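Local coordinates for regulation of enolase protein 1 (Saccharomyces cerevisiae, PDB 3O12) that functions in the galactose metabolic pathway via the GAL83 protein and may control the level of the enolase ENO1, at residues D58-R61 with G66-R69; S126-L129 with D135-T138; R160-V163 with T169-L172. One frame throughout, in Å; residues are numbered along the deposited sequence. Where two conformers were deposited one is given.

Interaction 1: D58-R61 with G66-R69; sequences DFWR and GFTR. With EDO (1,2-ethanediol), chain H; SO4 (sulfate ion), chain E; EDO (1,2-ethanediol), chain G.
W60 and R69 form an antiparallel hydrogen-bonded pair, with W60 N bound to R69 O at 3.0 Å and R69 N to W60 O at 2.8 Å, and R61 and T68 follow as a non-hydrogen-bonded pair. These are the arms of a beta hairpin, strands 59-61 and 68-78, in an antiparallel beta sandwich. F59 turns away from the opposite arm and packs on M103 and M189, a buried place suiting its ring. The W60 and F67 side chains cross at about a right angle, W60 CD1 3.9 Å from F67 CE1; their rings (for W60 the five-membered one) meet obliquely, planes 62° apart. F67 O lies in the indole plane, 3.5 Å from W60 CD1, while W60 NE1 bonds to T63 O; C2 of an ethanediol sits over one indole face, toward its rim. A bend at chi2 (-89°) folds R69 back, bringing NH2 over one face of the F67 ring near its rim. The guanidinium edge meets a sulfate (like the ethanediol, probably from the crystallisation liquor), R69 NH2 lying 2.7 Å from sulfate O4; R69 NH1 also reaches T68 O, and in the crystal these bonds help fix its rotation. On the sheet's other side, R61 CG runs alongside T68 CG2 at 3.6 Å, while R61 NE binds G132 O. One water donates to D58 OD2 at 2.9 Å and accepts from R69 NE at 3.1 Å.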
loop_
_atom_site.group_PDB
_atom_site.type_symbol
_atom_site.label_atom_id
_atom_site.label_comp_id
_atom_site.label_asym_id
_atom_site.label_seq_id
_atom_site.Cartn_x
_atom_site.Cartn_y
_atom_site.Cartn_z
ATOM N N ASP A 58 10.545 5.787 2.406
ATOM C CA ASP A 58 9.530 5.743 3.464
ATOM C C ASP A 58 8.374 6.697 3.156
ATOM O O ASP A 58 8.505 7.612 2.340
ATOM C CB ASP A 58 10.178 6.102 4.813
ATOM C CG ASP A 58 9.371 5.625 6.024
ATOM O OD1 ASP A 58 8.374 4.886 5.861
ATOM O OD2 ASP A 58 9.774 5.987 7.155
ATOM N N PHE A 59 7.245 6.485 3.831
ATOM C CA PHE A 59 6.115 7.404 3.780
ATOM C C PHE A 59 5.680 7.661 5.212
ATOM O O PHE A 59 5.281 6.731 5.913
ATOM C CB PHE A 59 4.928 6.785 3.029
ATOM C CG PHE A 59 5.077 6.764 1.531
ATOM C CD1 PHE A 59 5.122 7.951 0.800
ATOM C CD2 PHE A 59 5.113 5.553 0.853
ATOM C CE1 PHE A 59 5.234 7.920 -0.593
ATOM C CE2 PHE A 59 5.226 5.515 -0.540
ATOM C CZ PHE A 59 5.289 6.694 -1.253
ATOM N N TRP A 60 5.747 8.916 5.641
ATOM C CA TRP A 60 5.340 9.289 6.995
ATOM C C TRP A 60 5.158 10.792 7.042
ATOM O O TRP A 60 5.913 11.515 6.408
ATOM C CB TRP A 60 6.408 8.891 8.029
ATOM C CG TRP A 60 5.933 9.097 9.439
ATOM C CD1 TRP A 60 6.235 10.141 10.282
ATOM C CD2 TRP A 60 5.046 8.239 10.162
ATOM N NE1 TRP A 60 5.593 9.967 11.492
ATOM C CE2 TRP A 60 4.856 8.810 11.437
ATOM C CE3 TRP A 60 4.390 7.041 9.852
ATOM C CZ2 TRP A 60 4.035 8.221 12.404
ATOM C CZ3 TRP A 60 3.574 6.457 10.815
ATOM C CH2 TRP A 60 3.406 7.052 12.078
ATOM N N ARG A 61 4.170 11.269 7.798
ATOM C CA ARG A 61 4.015 12.709 7.990
ATOM C C ARG A 61 3.882 13.090 9.459
ATOM O O ARG A 61 2.822 12.916 10.065
ATOM C CB ARG A 61 2.819 13.268 7.208
ATOM C CG ARG A 61 3.164 13.758 5.820
ATOM C CD ARG A 61 1.990 14.491 5.171
ATOM N NE ARG A 61 1.838 15.879 5.605
ATOM C CZ ARG A 61 2.534 16.901 5.110
ATOM N NH1 ARG A 61 2.315 18.131 5.556
ATOM N NH2 ARG A 61 3.457 16.697 4.179
ATOM N N GLY A 66 8.478 13.556 14.191
ATOM C CA GLY A 66 8.857 14.913 13.843
ATOM C C GLY A 66 9.593 15.042 12.521
ATOM O O GLY A 66 10.336 16.000 12.303
ATOM N N PHE A 67 9.415 14.067 11.642
ATOM C CA PHE A 67 9.924 14.200 10.289
ATOM C C PHE A 67 8.846 13.826 9.293
ATOM O O PHE A 67 7.821 13.236 9.648
ATOM C CB PHE A 67 11.196 13.375 10.068
ATOM C CG PHE A 67 11.055 11.909 10.393
ATOM C CD1 PHE A 67 10.211 11.094 9.661
ATOM C CD2 PHE A 67 11.796 11.342 11.424
ATOM C CE1 PHE A 67 10.092 9.744 9.958
ATOM C CE2 PHE A 67 11.689 9.997 11.715
ATOM C CZ PHE A 67 10.832 9.199 10.991
ATOM N N THR A 68 9.077 14.201 8.041
ATOM C CA THR A 68 8.188 13.820 6.964
ATOM C C THR A 68 9.009 13.112 5.910
ATOM O O THR A 68 10.141 13.510 5.619
ATOM C CB THR A 68 7.472 15.055 6.383
ATOM O OG1 THR A 68 6.639 15.636 7.400
ATOM C CG2 THR A 68 6.616 14.670 5.195
ATOM N N ARG A 69 8.437 12.052 5.350
ATOM C CA ARG A 69 9.077 11.287 4.281
ATOM C C ARG A 69 8.053 11.017 3.199
ATOM O O ARG A 69 6.933 10.587 3.487
ATOM C CB ARG A 69 9.591 9.944 4.800
ATOM C CG ARG A 69 10.453 10.039 6.053
ATOM C CD ARG A 69 11.901 10.231 5.692
ATOM N NE ARG A 69 12.769 10.230 6.867
ATOM C CZ ARG A 69 13.273 11.327 7.422
ATOM N NH1 ARG A 69 12.995 12.517 6.908
ATOM N NH2 ARG A 69 14.060 11.234 8.486
HETATM C C1 EDO H . 7.544 5.531 11.561
HETATM O O1 EDO H . 8.556 4.705 12.145
HETATM C C2 EDO H . 8.133 6.289 10.376
HETATM O O2 EDO H . 8.472 5.356 9.345
HETATM S S SO4 E . 14.693 15.070 8.948
HETATM O O1 SO4 E . 14.279 15.749 10.175
HETATM O O2 SO4 E . 13.651 15.213 7.935
HETATM O O3 SO4 E . 15.934 15.661 8.450
HETATM O O4 SO4 E . 14.920 13.657 9.235
HETATM C C1 EDO G . 4.668 2.834 9.386
HETATM O O1 EDO G . 4.673 1.686 8.530
HETATM C C2 EDO G . 5.447 3.959 8.721
HETATM O O2 EDO G . 6.704 3.486 8.215
HETATM O O HOH W 1 12.303 7.348 7.797
#

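Interaction 2: S126-L129 with D135-T138; sequences SSVL and DWST. With EDO (1,2-ethanediol), chain I; EDO (1,2-ethanediol), chain F.
The indole of W136 is met at its edge by S126 and S127: S126 OG and S127 O both lie near the ring plane, whereas V128 comes in obliquely, its CG2 3.5 Å from W136 CD1. No atom of S126-L129 sits squarely over a ring face. The indole N-H is used at that edge, W136 NE1 giving a bond to S126 OG of 2.9 Å that is distinctly bent (133° at the hydrogen). This is a diagonal reach, because W136 faces V128 in the backbone register and S126 faces T138. S126 OG is anti to the backbone N (chi1 174°), and this torsion turns the hydroxyl into the indole plane, beside NE1. The same S126 OG shares a 2.6 Å hydrogen bond with O2 of an ethanediol, probably from the crystallisation liquor, and E117 OE1 makes weak hydrogen bonds to both S126 OG and W136 NE1, so a polar cluster gathers round the pyrrole side of the indole. On the other face of the sheet S127 OG occupies the position between the backbone N and the carbonyl carbon (chi1 62°), where it shares a 2.6 Å hydrogen bond with O2 of a second such ethanediol. Serine fits here, being small enough to pack on A114 of strand 110-119, while its hydroxyl accepts a hydrogen bond from R174 NH1. L129, on the same face, packs on R174 and A176. Between the strands, S127 N binds S137 O at 3.0 Å and S137 N binds S127 O at 2.9 Å; L129 and D135 repeat the pattern, with D135 N 2.8 Å from L129 O. Two strands, 122-131 and 134-140, joined by a short turn in regular antiparallel register make this a beta hairpin within one sheet of the beta sandwich.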
loop_
_atom_site.group_PDB
_atom_site.type_symbol
_atom_site.label_atom_id
_atom_site.label_comp_id
_atom_site.label_asym_id
_atom_site.label_seq_id
_atom_site.Cartn_x
_atom_site.Cartn_y
_atom_site.Cartn_z
ATOM N N SER A 126 -0.282 -3.701 9.043
ATOM C CA SER A 126 -0.167 -2.311 9.438
ATOM C C SER A 126 -0.894 -1.422 8.452
ATOM O O SER A 126 -0.958 -1.715 7.254
ATOM C CB SER A 126 1.315 -1.937 9.468
ATOM O OG SER A 126 1.510 -0.561 9.708
ATOM N N SER A 127 -1.450 -0.327 8.942
ATOM C CA SER A 127 -1.982 0.702 8.067
ATOM C C SER A 127 -1.684 2.072 8.629
ATOM O O SER A 127 -1.639 2.252 9.849
ATOM C CB SER A 127 -3.483 0.532 7.812
ATOM O OG SER A 127 -4.232 0.624 8.996
ATOM N N VAL A 128 -1.459 3.028 7.736
ATOM C CA VAL A 128 -1.218 4.408 8.120
ATOM C C VAL A 128 -2.130 5.293 7.297
ATOM O O VAL A 128 -2.040 5.304 6.068
ATOM C CB VAL A 128 0.237 4.828 7.889
ATOM C CG1 VAL A 128 0.440 6.307 8.290
ATOM C CG2 VAL A 128 1.186 3.936 8.679
ATOM N N LEU A 129 -3.023 6.013 7.959
ATOM C CA LEU A 129 -3.905 6.967 7.316
ATOM C C LEU A 129 -3.376 8.353 7.610
ATOM O O LEU A 129 -3.243 8.730 8.776
ATOM C CB LEU A 129 -5.331 6.817 7.854
ATOM C CG LEU A 129 -6.447 7.500 7.057
ATOM C CD1 LEU A 129 -7.800 6.949 7.477
ATOM C CD2 LEU A 129 -6.398 8.998 7.220
ATOM N N ASP A 135 -1.604 8.529 11.068
ATOM C CA ASP A 135 -2.253 7.727 12.116
ATOM C C ASP A 135 -2.026 6.253 11.801
ATOM O O ASP A 135 -2.603 5.692 10.856
ATOM C CB ASP A 135 -3.756 8.053 12.168
ATOM C CG ASP A 135 -4.535 7.172 13.143
ATOM O OD1 ASP A 135 -4.005 6.151 13.666
ATOM O OD2 ASP A 135 -5.720 7.509 13.386
ATOM N N TRP A 136 -1.168 5.634 12.597
ATOM C CA TRP A 136 -0.634 4.305 12.352
ATOM C C TRP A 136 -1.259 3.290 13.293
ATOM O O TRP A 136 -1.284 3.490 14.503
ATOM C CB TRP A 136 0.875 4.392 12.594
ATOM C CG TRP A 136 1.695 3.147 12.459
ATOM C CD1 TRP A 136 1.447 2.055 11.669
ATOM C CD2 TRP A 136 2.953 2.909 13.093
ATOM N NE1 TRP A 136 2.470 1.140 11.797
ATOM C CE2 TRP A 136 3.404 1.640 12.669
ATOM C CE3 TRP A 136 3.745 3.649 13.980
ATOM C CZ2 TRP A 136 4.607 1.094 13.110
ATOM C CZ3 TRP A 136 4.936 3.104 14.420
ATOM C CH2 TRP A 136 5.357 1.839 13.980
ATOM N N SER A 137 -1.768 2.196 12.739
ATOM C CA SER A 137 -2.271 1.085 13.533
ATOM C C SER A 137 -1.587 -0.190 13.089
ATOM O O SER A 137 -1.297 -0.361 11.902
ATOM C CB SER A 137 -3.784 0.943 13.381
ATOM O OG SER A 137 -4.286 -0.013 14.303
ATOM N N THR A 138 -1.328 -1.089 14.027
ATOM C CA THR A 138 -0.595 -2.291 13.701
ATOM C C THR A 138 -0.953 -3.417 14.629
ATOM O O THR A 138 -1.376 -3.191 15.767
ATOM C CB THR A 138 0.922 -2.017 13.749
ATOM O OG1 THR A 138 1.627 -3.119 13.158
ATOM C CG2 THR A 138 1.385 -1.790 15.195
HETATM C C1 EDO I . -4.058 -3.578 11.490
HETATM O O1 EDO I . -5.180 -3.347 12.348
HETATM C C2 EDO I . -3.541 -2.242 10.971
HETATM O O2 EDO I . -4.647 -1.422 10.582
HETATM C C1 EDO F . 2.095 -0.171 5.453
HETATM O O1 EDO F . 2.695 -1.455 5.679
HETATM C C2 EDO F . 1.539 0.403 6.753
HETATM O O2 EDO F . 2.623 0.648 7.649
#

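Interaction 3: R160-V163 with T169-L172; sequences RIQV and TWPL
V163 and P171 carry the close part of this contact, where V163 N gives a fairly straight bond to P171 O at 3.1 Å (158° at the hydrogen). The same carbonyl oxygen lies 3.2 Å from Q162 CA, in a CA-H...O contact, and 3.4 Å from Q162 CB. Proline has no N-H to return, so V163 O instead takes a CA-H...O contact from W170 CA at 3.4 Å and lies 3.1 Å from P171 CD. V163 itself points away from the other segment, to L150 and L125, which suits a buried branched apolar residue; its CG1, between the backbone N and the carbonyl carbon (chi1 65°), is thereby put by P171, 4.1 Å from CG of that ring. Together the segments form the turn end of an antiparallel hairpin, where the loop leads into strand 172-177, outermost in its seven-stranded sheet of the beta sandwich. One residue earlier on the strand, Q162 faces L172 as a non-hydrogen-bonded pair. The leucine side chain is the loose part: exposed to solvent, like P171 and T169, it touches the strand through CD1, 3.6 Å from I161 O. W170 crosses Q162 at about a right angle on the partly exposed side, where its ring receives R151 in a cation-pi interaction.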
loop_
_atom_site.group_PDB
_atom_site.type_symbol
_atom_site.label_atom_id
_atom_site.label_comp_id
_atom_site.label_asym_id
_atom_site.label_seq_id
_atom_site.Cartn_x
_atom_site.Cartn_y
_atom_site.Cartn_z
ATOM N N ARG A 160 -12.293 1.757 3.274
ATOM C CA ARG A 160 -12.333 0.449 3.928
ATOM C C ARG A 160 -11.197 -0.405 3.396
ATOM O O ARG A 160 -11.027 -0.522 2.179
ATOM C CB ARG A 160 -13.651 -0.262 3.634
ATOM C CG ARG A 160 -14.843 0.288 4.352
ATOM C CD ARG A 160 -16.106 -0.484 3.996
ATOM N NE ARG A 160 -16.881 0.200 2.964
ATOM C CZ ARG A 160 -17.207 -0.324 1.787
ATOM N NH1 ARG A 160 -16.829 -1.558 1.472
ATOM N NH2 ARG A 160 -17.917 0.389 0.923
ATOM N N ILE A 161 -10.415 -0.998 4.282
ATOM C CA ILE A 161 -9.342 -1.915 3.907
ATOM C C ILE A 161 -9.673 -3.305 4.392
ATOM O O ILE A 161 -10.034 -3.482 5.562
ATOM C CB ILE A 161 -8.030 -1.557 4.621
ATOM C CG1 ILE A 161 -7.652 -0.106 4.386
ATOM C CG2 ILE A 161 -6.908 -2.494 4.173
ATOM C CD1 ILE A 161 -6.439 0.313 5.181
ATOM N N GLN A 162 -9.535 -4.295 3.514
ATOM C CA GLN A 162 -9.680 -5.697 3.876
ATOM C C GLN A 162 -8.428 -6.454 3.451
ATOM O O GLN A 162 -7.722 -6.048 2.511
ATOM C CB GLN A 162 -10.897 -6.307 3.183
ATOM C CG GLN A 162 -12.221 -5.678 3.578
ATOM C CD GLN A 162 -13.344 -6.089 2.652
ATOM O OE1 GLN A 162 -13.942 -7.159 2.805
ATOM N NE2 GLN A 162 -13.638 -5.243 1.681
ATOM N N VAL A 163 -8.148 -7.559 4.136
ATOM C CA VAL A 163 -6.992 -8.385 3.825
ATOM C C VAL A 163 -7.462 -9.819 3.626
ATOM O O VAL A 163 -8.507 -10.208 4.152
ATOM C CB VAL A 163 -5.936 -8.300 4.958
ATOM C CG1 VAL A 163 -6.487 -8.893 6.260
ATOM C CG2 VAL A 163 -4.653 -9.001 4.574
ATOM N N THR A 169 -11.927 -15.250 1.854
ATOM C CA THR A 169 -12.454 -14.546 3.016
ATOM C C THR A 169 -11.682 -13.241 3.202
ATOM O O THR A 169 -10.455 -13.236 3.117
ATOM C CB THR A 169 -12.276 -15.404 4.283
ATOM O OG1 THR A 169 -12.728 -16.739 4.014
ATOM C CG2 THR A 169 -13.055 -14.826 5.442
ATOM N N TRP A 170 -12.402 -12.148 3.459
ATOM C CA TRP A 170 -11.818 -10.800 3.460
ATOM C C TRP A 170 -12.110 -9.990 4.726
ATOM O O TRP A 170 -12.898 -9.042 4.692
ATOM C CB TRP A 170 -12.329 -10.020 2.245
ATOM C CG TRP A 170 -11.969 -10.634 0.926
ATOM C CD1 TRP A 170 -12.664 -11.593 0.248
ATOM C CD2 TRP A 170 -10.822 -10.324 0.117
ATOM N NE1 TRP A 170 -12.022 -11.902 -0.929
ATOM C CE2 TRP A 170 -10.887 -11.137 -1.031
ATOM C CE3 TRP A 170 -9.746 -9.436 0.255
ATOM C CZ2 TRP A 170 -9.922 -11.090 -2.039
ATOM C CZ3 TRP A 170 -8.789 -9.393 -0.745
ATOM C CH2 TRP A 170 -8.884 -10.214 -1.875
ATOM N N PRO A 171 -11.456 -10.340 5.845
ATOM C CA PRO A 171 -11.651 -9.600 7.096
ATOM C C PRO A 171 -11.300 -8.117 6.980
ATOM O O PRO A 171 -10.376 -7.723 6.258
ATOM C CB PRO A 171 -10.696 -10.290 8.079
ATOM C CG PRO A 171 -9.807 -11.143 7.258
ATOM C CD PRO A 171 -10.567 -11.500 6.020
ATOM N N LEU A 172 -12.047 -7.299 7.715
ATOM C CA LEU A 172 -11.797 -5.867 7.799
ATOM C C LEU A 172 -10.521 -5.571 8.570
ATOM O O LEU A 172 -10.244 -6.197 9.611
ATOM C CB LEU A 172 -12.971 -5.176 8.489
ATOM C CG LEU A 172 -12.818 -3.667 8.680
ATOM C CD1 LEU A 172 -13.110 -2.957 7.371
ATOM C CD2 LEU A 172 -13.730 -3.148 9.801
#

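All three contacts join neighbouring antiparallel segments of one beta sandwich. Interactions 1 and 2 belong to the same sheet and touch, W60 CH2 packing 3.7 Å from W136 CB. Interaction 3 lies in the other sheet; S127 CB is 4.0 Å from I161 CD1, so interaction 2 packs against both. It also lies nearest the chain's centre (about 11 Å between centres, against 15 and 14 Å), with S126, S127 and V128 buried and the partner strand more exposed. Interactions 1 and 3 lie farther out, on opposite sides; F59 and W60, and I161 and V163, are their buried residues. Regular backbone bonding dominates interaction 2, arginine and bound sulfate mark interaction 1, and interaction 3 has one backbone hydrogen bond, P171 having no N-H to offer V163 O.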